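Local coordinates for conjugal transfer protein TRWB (Escherichia coli, PDB 1E9R) that acts as the coupling protein of bacterial conjugation and, resembling ring helicases and F1-ATPase, probably uses nucleotide hydrolysis to drive DNA transfer, at residues L94-R99 / K423-R428; L69-A74 / N90-S95. All blocks are in the same frame, centred on the assembly; numbering follows the deposited sequence.

Helix 92-97 is common to both contacts. Interaction 2 comes first along the chain: residues 69-74 of helix 66-79, the helix that follows the probable P-loop, meet residues 90-95, just beyond strand 83-89. Interaction 1 then takes the end of helix 92-97 and covers it with residues 423-428, more than 300 positions later, in the loop that follows strand 415-419. Their centres lie about 8 Å apart, Leu94 and Ser95 belong to both, and Arg71 of interaction 2 packs against Phe97 and Phe425 of interaction 1. The C-terminal tail is thereby fastened to two helices of the nucleotide-binding fold that pack against its mixed sheet.

Interaction 1 (L94-R99 / K423-R428); sequences LSKFGR and KQFANR
Phe97 and Phe425 form a T-shaped pair: the CE1-CZ edge of Phe97 is directed at one face of Phe425, with the planes at 78° and the centroids 4.9 Å apart. Phe97 CE1 comes within 3.4 Å of Phe425 CD2. The other apolar contact is made by Lys96, whose extended chain crosses Phe425 at about a right angle, so that Lys96 CD rests 3.5 Å from Phe425 CB. An alanine in place of Phe425 would probably leave the edge of Phe97 without the face it leans on and open a gap beside Lys96.

The polar grip comes from Arg428. Arg428 N donates to Ser95 O (2.8 Å), which also receives a CA-H...O contact from Asn427 CA at 3.3 Å. The side chain bends at chi3 (-50°), bringing Arg428 NH1 to 3.2 Å from Gly98 O; that oxygen lies in the guanidinium plane, while the donor stands well above the carbonyl plane. One residue thus engages a carbonyl in the last turn of helix 92-97 and one just past it.

Phe97 also reaches Arg71 and Leu78 of helix 66-79, and Phe425 makes a second edge-to-face pair with Tyr75 there, so the loop after strand 415-419 runs across both helices.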
ATOM      1  N   LEU B  94     -25.382 -11.285  34.225  1.00 44.31           N
ATOM      2  CA  LEU B  94     -26.760 -11.022  34.621  1.00 43.52           C
ATOM      3  C   LEU B  94     -27.198 -12.115  35.589  1.00 44.98           C
ATOM      4  O   LEU B  94     -27.855 -11.845  36.604  1.00 42.33           O
ATOM      5  CB  LEU B  94     -27.678 -11.038  33.390  1.00 43.96           C
ATOM      6  CG  LEU B  94     -29.188 -11.162  33.646  1.00 43.53           C
ATOM      7  CD1 LEU B  94     -29.703  -9.918  34.363  1.00 39.92           C
ATOM      8  CD2 LEU B  94     -29.919 -11.362  32.335  1.00 44.40           C
ATOM      9  N   SER B  95     -26.819 -13.349  35.266  1.00 44.02           N
ATOM     10  CA  SER B  95     -27.177 -14.490  36.078  1.00 44.83           C
ATOM     11  C   SER B  95     -26.500 -14.485  37.443  1.00 46.21           C
ATOM     12  O   SER B  95     -27.012 -15.072  38.390  1.00 47.87           O
ATOM     13  CB  SER B  95     -26.842 -15.779  35.333  1.00 43.67           C
ATOM     14  OG  SER B  95     -25.446 -15.979  35.273  1.00 44.88           O
ATOM     15  N   LYS B  96     -25.359 -13.819  37.561  1.00 46.66           N
ATOM     16  CA  LYS B  96     -24.662 -13.795  38.835  1.00 46.67           C
ATOM     17  C   LYS B  96     -24.783 -12.493  39.592  1.00 46.65           C
ATOM     18  O   LYS B  96     -24.742 -12.494  40.819  1.00 48.31           O
ATOM     19  CB  LYS B  96     -23.184 -14.131  38.638  1.00 47.57           C
ATOM     20  CG  LYS B  96     -22.941 -15.570  38.246  1.00 50.66           C
ATOM     21  CD  LYS B  96     -21.512 -15.767  37.786  1.00 54.21           C
ATOM     22  CE  LYS B  96     -21.287 -17.176  37.239  1.00 56.35           C
ATOM     23  NZ  LYS B  96     -19.916 -17.315  36.654  1.00 59.14           N
ATOM     24  N   PHE B  97     -24.942 -11.384  38.883  1.00 46.15           N
ATOM     25  CA  PHE B  97     -25.031 -10.093  39.559  1.00 46.12           C
ATOM     26  C   PHE B  97     -26.337  -9.338  39.361  1.00 46.62           C
ATOM     27  O   PHE B  97     -26.521  -8.252  39.920  1.00 44.75           O
ATOM     28  CB  PHE B  97     -23.870  -9.201  39.120  1.00 46.21           C
ATOM     29  CG  PHE B  97     -22.524  -9.850  39.259  1.00 46.36           C
ATOM     30  CD1 PHE B  97     -22.094 -10.341  40.486  1.00 46.76           C
ATOM     31  CD2 PHE B  97     -21.684  -9.967  38.160  1.00 47.36           C
ATOM     32  CE1 PHE B  97     -20.849 -10.938  40.614  1.00 48.68           C
ATOM     33  CE2 PHE B  97     -20.436 -10.562  38.277  1.00 47.68           C
ATOM     34  CZ  PHE B  97     -20.018 -11.049  39.510  1.00 50.35           C
ATOM     35  N   GLY B  98     -27.239  -9.916  38.571  1.00 47.58           N
ATOM     36  CA  GLY B  98     -28.516  -9.277  38.302  1.00 49.83           C
ATOM     37  C   GLY B  98     -29.475  -9.199  39.480  1.00 51.23           C
ATOM     38  O   GLY B  98     -29.892 -10.221  40.027  1.00 48.74           O
ATOM     39  N   ARG B  99     -29.823  -7.974  39.868  1.00 53.57           N
ATOM     40  CA  ARG B  99     -30.753  -7.748  40.967  1.00 57.33           C
ATOM     41  C   ARG B  99     -32.119  -7.417  40.388  1.00 57.73           C
ATOM     42  O   ARG B  99     -32.275  -7.278  39.177  1.00 58.66           O
ATOM     43  CB  ARG B  99     -30.273  -6.607  41.863  1.00 59.14           C
ATOM     44  CG  ARG B  99     -28.926  -6.869  42.518  1.00 62.53           C
ATOM     45  CD  ARG B  99     -28.282  -5.550  42.928  1.00 66.19           C
ATOM     46  NE  ARG B  99     -28.553  -4.498  41.943  1.00 68.35           N
ATOM     47  CZ  ARG B  99     -27.958  -3.306  41.913  1.00 68.49           C
ATOM     48  NH1 ARG B  99     -27.036  -2.990  42.815  1.00 69.54           N
ATOM     49  NH2 ARG B  99     -28.292  -2.422  40.980  1.00 68.64           N
ATOM     50  N   LYS B 423     -12.858 -16.784  40.996  1.00 68.28           N
ATOM     51  CA  LYS B 423     -13.813 -16.736  42.090  1.00 68.61           C
ATOM     52  C   LYS B 423     -15.128 -17.343  41.613  1.00 68.87           C
ATOM     53  O   LYS B 423     -15.482 -17.249  40.436  1.00 69.75           O
ATOM     54  CB  LYS B 423     -14.040 -15.297  42.559  1.00 68.41           C
ATOM     55  CG  LYS B 423     -14.877 -15.215  43.830  1.00 69.24           C
ATOM     56  CD  LYS B 423     -15.062 -13.789  44.318  1.00 69.39           C
ATOM     57  CE  LYS B 423     -15.706 -13.749  45.708  1.00 69.56           C
ATOM     58  NZ  LYS B 423     -17.047 -14.400  45.765  1.00 71.38           N
ATOM     59  N   GLN B 424     -15.845 -17.979  42.530  1.00 69.44           N
ATOM     60  CA  GLN B 424     -17.109 -18.603  42.191  1.00 69.33           C
ATOM     61  C   GLN B 424     -18.292 -17.750  42.610  1.00 67.84           C
ATOM     62  O   GLN B 424     -18.326 -17.214  43.718  1.00 66.75           O
ATOM     63  CB  GLN B 424     -17.203 -19.983  42.849  1.00 71.66           C
ATOM     64  CG  GLN B 424     -16.189 -20.980  42.309  1.00 74.68           C
ATOM     65  CD  GLN B 424     -16.348 -21.224  40.812  1.00 76.70           C
ATOM     66  OE1 GLN B 424     -15.466 -21.801  40.170  1.00 76.87           O
ATOM     67  NE2 GLN B 424     -17.481 -20.792  40.251  1.00 78.41           N
ATOM     68  N   PHE B 425     -19.257 -17.615  41.709  1.00 66.86           N
ATOM     69  CA  PHE B 425     -20.454 -16.842  41.990  1.00 66.50           C
ATOM     70  C   PHE B 425     -21.665 -17.728  41.735  1.00 67.69           C
ATOM     71  O   PHE B 425     -21.731 -18.436  40.723  1.00 68.14           O
ATOM     72  CB  PHE B 425     -20.528 -15.596  41.100  1.00 63.86           C
ATOM     73  CG  PHE B 425     -19.353 -14.668  41.250  1.00 61.84           C
ATOM     74  CD1 PHE B 425     -18.187 -14.877  40.521  1.00 59.79           C
ATOM     75  CD2 PHE B 425     -19.409 -13.588  42.130  1.00 60.11           C
ATOM     76  CE1 PHE B 425     -17.095 -14.023  40.667  1.00 60.05           C
ATOM     77  CE2 PHE B 425     -18.323 -12.734  42.282  1.00 59.95           C
ATOM     78  CZ  PHE B 425     -17.165 -12.950  41.548  1.00 59.84           C
ATOM     79  N   ALA B 426     -22.615 -17.690  42.663  1.00 67.80           N
ATOM     80  CA  ALA B 426     -23.830 -18.484  42.550  1.00 68.64           C
ATOM     81  C   ALA B 426     -24.857 -17.748  41.703  1.00 68.63           C
ATOM     82  O   ALA B 426     -24.957 -16.520  41.753  1.00 67.80           O
ATOM     83  CB  ALA B 426     -24.396 -18.769  43.932  1.00 68.25           C
ATOM     84  N   ASN B 427     -25.619 -18.512  40.929  1.00 68.79           N
ATOM     85  CA  ASN B 427     -26.636 -17.944  40.058  1.00 69.04           C
ATOM     86  C   ASN B 427     -27.784 -17.347  40.844  1.00 67.87           C
ATOM     87  O   ASN B 427     -28.579 -18.071  41.433  1.00 69.67           O
ATOM     88  CB  ASN B 427     -27.170 -19.017  39.115  1.00 71.12           C
ATOM     89  CG  ASN B 427     -26.099 -19.562  38.201  1.00 74.88           C
ATOM     90  OD1 ASN B 427     -26.313 -20.548  37.497  1.00 76.86           O
ATOM     91  ND2 ASN B 427     -24.929 -18.915  38.201  1.00 76.31           N
ATOM     92  N   ARG B 428     -27.874 -16.023  40.845  1.00 65.59           N
ATOM     93  CA  ARG B 428     -28.940 -15.347  41.564  1.00 64.43           C
ATOM     94  C   ARG B 428     -30.068 -14.974  40.604  1.00 63.30           C
ATOM     95  O   ARG B 428     -30.906 -14.122  40.905  1.00 62.19           O
ATOM     96  CB  ARG B 428     -28.387 -14.101  42.269  1.00 65.41           C
ATOM     97  CG  ARG B 428     -28.280 -12.860  41.408  1.00 66.99           C
ATOM     98  CD  ARG B 428     -27.263 -11.882  41.980  1.00 69.56           C
ATOM     99  NE  ARG B 428     -27.442 -11.592  43.402  1.00 72.21           N
ATOM    100  CZ  ARG B 428     -28.442 -10.877  43.918  1.00 74.13           C
ATOM    101  NH1 ARG B 428     -29.385 -10.365  43.134  1.00 75.32           N
ATOM    102  NH2 ARG B 428     -28.487 -10.659  45.227  1.00 75.13           N
TER

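Interaction 2 (L69-A74 / N90-S95); sequences LLRELA and NGDMLS
Arg71 reaches from helix 66-79 toward Asp92 and Met93 on helix 92-97. From CB the chain, with CG anti to the backbone N (chi1 -155°), heads for that neighbouring helix. Met93 SD already lies 4.2 Å from Arg71 CA and is 4.4 Å from Arg71 CG, against which Phe97 also packs. CD comes next, against the ring of Phe425. A bend at chi3 (-59°) then swings the guanidinium round, and Arg71 NE forms a salt bridge and rather long hydrogen bond to Asp92 OD2, 3.3 Å away. The carboxylate accepts on its syn lone pair, but the bond is bent (138°) and the two flat groups stand nearly perpendicular. NH2 is farther from the same oxygen. Lys96 NZ makes a weak, long ion pair with the other oxygen, Asp92 OD1, so this carboxylate probably moderates the repulsion between two nearby cations.

Helix 66-79 links strands 56-59 and 83-89, two parallel strands of the central sheet, in a beta-alpha-beta crossover; its N-terminal end carries the probable Walker A motif of a P-loop NTPase, and the side chain of Arg71 touches residues of that motif. Beside the salt bridge the contact turns apolar. Met93, its chain kinked at chi2 and chi3, lays SD 3.9 Å from Ala74 CB and brings Met93 CE to 4.5 Å from Leu70 CB, while Phe244 of strand 243-247 also packs on it. Ser95 OG donates to Asp92 O at 2.6 Å, and the Asp88 carboxylate accepts the amides of Met93 and Leu94.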
ATOM      1  N   LEU B  69     -11.355 -11.648  34.679  1.00 38.60           N
ATOM      2  CA  LEU B  69     -10.885 -10.340  35.139  1.00 38.14           C
ATOM      3  C   LEU B  69     -11.987  -9.301  35.119  1.00 38.54           C
ATOM      4  O   LEU B  69     -12.138  -8.544  36.079  1.00 38.84           O
ATOM      5  CB  LEU B  69      -9.705  -9.857  34.288  1.00 38.55           C
ATOM      6  CG  LEU B  69      -8.921  -8.654  34.824  1.00 38.67           C
ATOM      7  CD1 LEU B  69      -7.570  -8.604  34.150  1.00 38.74           C
ATOM      8  CD2 LEU B  69      -9.681  -7.362  34.593  1.00 36.42           C
ATOM      9  N   LEU B  70     -12.747  -9.245  34.027  1.00 39.09           N
ATOM     10  CA  LEU B  70     -13.847  -8.289  33.936  1.00 41.11           C
ATOM     11  C   LEU B  70     -14.914  -8.580  34.986  1.00 40.84           C
ATOM     12  O   LEU B  70     -15.499  -7.653  35.550  1.00 41.04           O
ATOM     13  CB  LEU B  70     -14.497  -8.317  32.553  1.00 40.16           C
ATOM     14  CG  LEU B  70     -13.961  -7.303  31.549  1.00 41.29           C
ATOM     15  CD1 LEU B  70     -12.535  -7.681  31.164  1.00 40.05           C
ATOM     16  CD2 LEU B  70     -14.874  -7.267  30.329  1.00 41.07           C
ATOM     17  N   ARG B  71     -15.165  -9.866  35.239  1.00 41.42           N
ATOM     18  CA  ARG B  71     -16.161 -10.282  36.229  1.00 43.88           C
ATOM     19  C   ARG B  71     -15.749  -9.760  37.610  1.00 43.60           C
ATOM     20  O   ARG B  71     -16.557  -9.180  38.343  1.00 41.94           O
ATOM     21  CB  ARG B  71     -16.279 -11.811  36.254  1.00 45.75           C
ATOM     22  CG  ARG B  71     -17.628 -12.316  36.756  1.00 51.21           C
ATOM     23  CD  ARG B  71     -17.732 -13.833  36.662  1.00 55.01           C
ATOM     24  NE  ARG B  71     -17.556 -14.304  35.290  1.00 58.74           N
ATOM     25  CZ  ARG B  71     -16.691 -15.251  34.932  1.00 60.10           C
ATOM     26  NH1 ARG B  71     -15.926 -15.822  35.853  1.00 61.20           N
ATOM     27  NH2 ARG B  71     -16.582 -15.624  33.660  1.00 61.72           N
ATOM     28  N   GLU B  72     -14.480  -9.957  37.951  1.00 42.19           N
ATOM     29  CA  GLU B  72     -13.947  -9.493  39.222  1.00 41.46           C
ATOM     30  C   GLU B  72     -14.071  -7.979  39.378  1.00 40.49           C
ATOM     31  O   GLU B  72     -14.476  -7.475  40.424  1.00 39.06           O
ATOM     32  CB  GLU B  72     -12.482  -9.892  39.340  1.00 41.36           C
ATOM     33  CG  GLU B  72     -11.742  -9.110  40.404  1.00 43.56           C
ATOM     34  CD  GLU B  72     -10.307  -9.562  40.589  1.00 45.02           C
ATOM     35  OE1 GLU B  72      -9.935 -10.665  40.102  1.00 47.00           O
ATOM     36  OE2 GLU B  72      -9.559  -8.799  41.238  1.00 45.50           O
ATOM     37  N   LEU B  73     -13.701  -7.254  38.332  1.00 39.63           N
ATOM     38  CA  LEU B  73     -13.773  -5.805  38.352  1.00 38.34           C
ATOM     39  C   LEU B  73     -15.209  -5.321  38.555  1.00 39.36           C
ATOM     40  O   LEU B  73     -15.464  -4.419  39.351  1.00 37.84           O
ATOM     41  CB  LEU B  73     -13.223  -5.246  37.043  1.00 39.60           C
ATOM     42  CG  LEU B  73     -12.085  -4.245  37.165  1.00 39.76           C
ATOM     43  CD1 LEU B  73     -11.621  -3.873  35.790  1.00 40.71           C
ATOM     44  CD2 LEU B  73     -12.538  -3.021  37.921  1.00 42.81           C
ATOM     45  N   ALA B  74     -16.145  -5.917  37.822  1.00 39.48           N
ATOM     46  CA  ALA B  74     -17.557  -5.543  37.915  1.00 41.73           C
ATOM     47  C   ALA B  74     -18.094  -5.822  39.320  1.00 42.01           C
ATOM     48  O   ALA B  74     -18.796  -4.993  39.914  1.00 41.04           O
ATOM     49  CB  ALA B  74     -18.367  -6.317  36.878  1.00 41.08           C
ATOM     50  N   ASN B  90     -24.417 -14.114  26.597  1.00 39.52           N
ATOM     51  CA  ASN B  90     -25.082 -15.236  27.248  1.00 40.02           C
ATOM     52  C   ASN B  90     -25.610 -14.926  28.640  1.00 41.02           C
ATOM     53  O   ASN B  90     -25.863 -15.844  29.424  1.00 43.50           O
ATOM     54  CB  ASN B  90     -24.135 -16.426  27.337  1.00 40.32           C
ATOM     55  CG  ASN B  90     -23.683 -16.897  25.991  1.00 43.01           C
ATOM     56  OD1 ASN B  90     -24.503 -17.180  25.119  1.00 45.58           O
ATOM     57  ND2 ASN B  90     -22.373 -16.988  25.800  1.00 45.19           N
ATOM     58  N   GLY B  91     -25.768 -13.645  28.954  1.00 43.08           N
ATOM     59  CA  GLY B  91     -26.275 -13.260  30.262  1.00 43.45           C
ATOM     60  C   GLY B  91     -25.538 -13.830  31.466  1.00 44.64           C
ATOM     61  O   GLY B  91     -26.131 -13.982  32.544  1.00 44.16           O
ATOM     62  N   ASP B  92     -24.252 -14.141  31.301  1.00 46.31           N
ATOM     63  CA  ASP B  92     -23.447 -14.689  32.391  1.00 48.90           C
ATOM     64  C   ASP B  92     -23.400 -13.779  33.625  1.00 47.34           C
ATOM     65  O   ASP B  92     -23.647 -14.220  34.743  1.00 48.52           O
ATOM     66  CB  ASP B  92     -22.021 -14.962  31.920  1.00 51.31           C
ATOM     67  CG  ASP B  92     -21.067 -15.219  33.078  1.00 57.57           C
ATOM     68  OD1 ASP B  92     -21.298 -16.186  33.844  1.00 60.33           O
ATOM     69  OD2 ASP B  92     -20.085 -14.454  33.230  1.00 60.87           O
ATOM     70  N   MET B  93     -23.075 -12.510  33.426  1.00 46.49           N
ATOM     71  CA  MET B  93     -23.007 -11.577  34.541  1.00 46.98           C
ATOM     72  C   MET B  93     -24.382 -11.269  35.099  1.00 46.10           C
ATOM     73  O   MET B  93     -24.533 -11.013  36.289  1.00 45.15           O
ATOM     74  CB  MET B  93     -22.321 -10.282  34.104  1.00 48.15           C
ATOM     75  CG  MET B  93     -20.834 -10.448  33.874  1.00 50.43           C
ATOM     76  SD  MET B  93     -19.938  -9.128  34.699  1.00 54.66           S
ATOM     77  CE  MET B  93     -18.899  -8.491  33.301  1.00 53.13           C
ATOM     78  N   LEU B  94     -25.382 -11.285  34.225  1.00 44.31           N
ATOM     79  CA  LEU B  94     -26.760 -11.022  34.621  1.00 43.52           C
ATOM     80  C   LEU B  94     -27.198 -12.115  35.589  1.00 44.98           C
ATOM     81  O   LEU B  94     -27.855 -11.845  36.604  1.00 42.33           O
ATOM     82  CB  LEU B  94     -27.678 -11.038  33.390  1.00 43.96           C
ATOM     83  CG  LEU B  94     -29.188 -11.162  33.646  1.00 43.53           C
ATOM     84  CD1 LEU B  94     -29.703  -9.918  34.363  1.00 39.92           C
ATOM     85  CD2 LEU B  94     -29.919 -11.362  32.335  1.00 44.40           C
ATOM     86  N   SER B  95     -26.819 -13.349  35.266  1.00 44.02           N
ATOM     87  CA  SER B  95     -27.177 -14.490  36.078  1.00 44.83           C
ATOM     88  C   SER B  95     -26.500 -14.485  37.443  1.00 46.21           C
ATOM     89  O   SER B  95     -27.012 -15.072  38.390  1.00 47.87           O
ATOM     90  CB  SER B  95     -26.842 -15.779  35.333  1.00 43.67           C
ATOM     91  OG  SER B  95     -25.446 -15.979  35.273  1.00 44.88           O
TER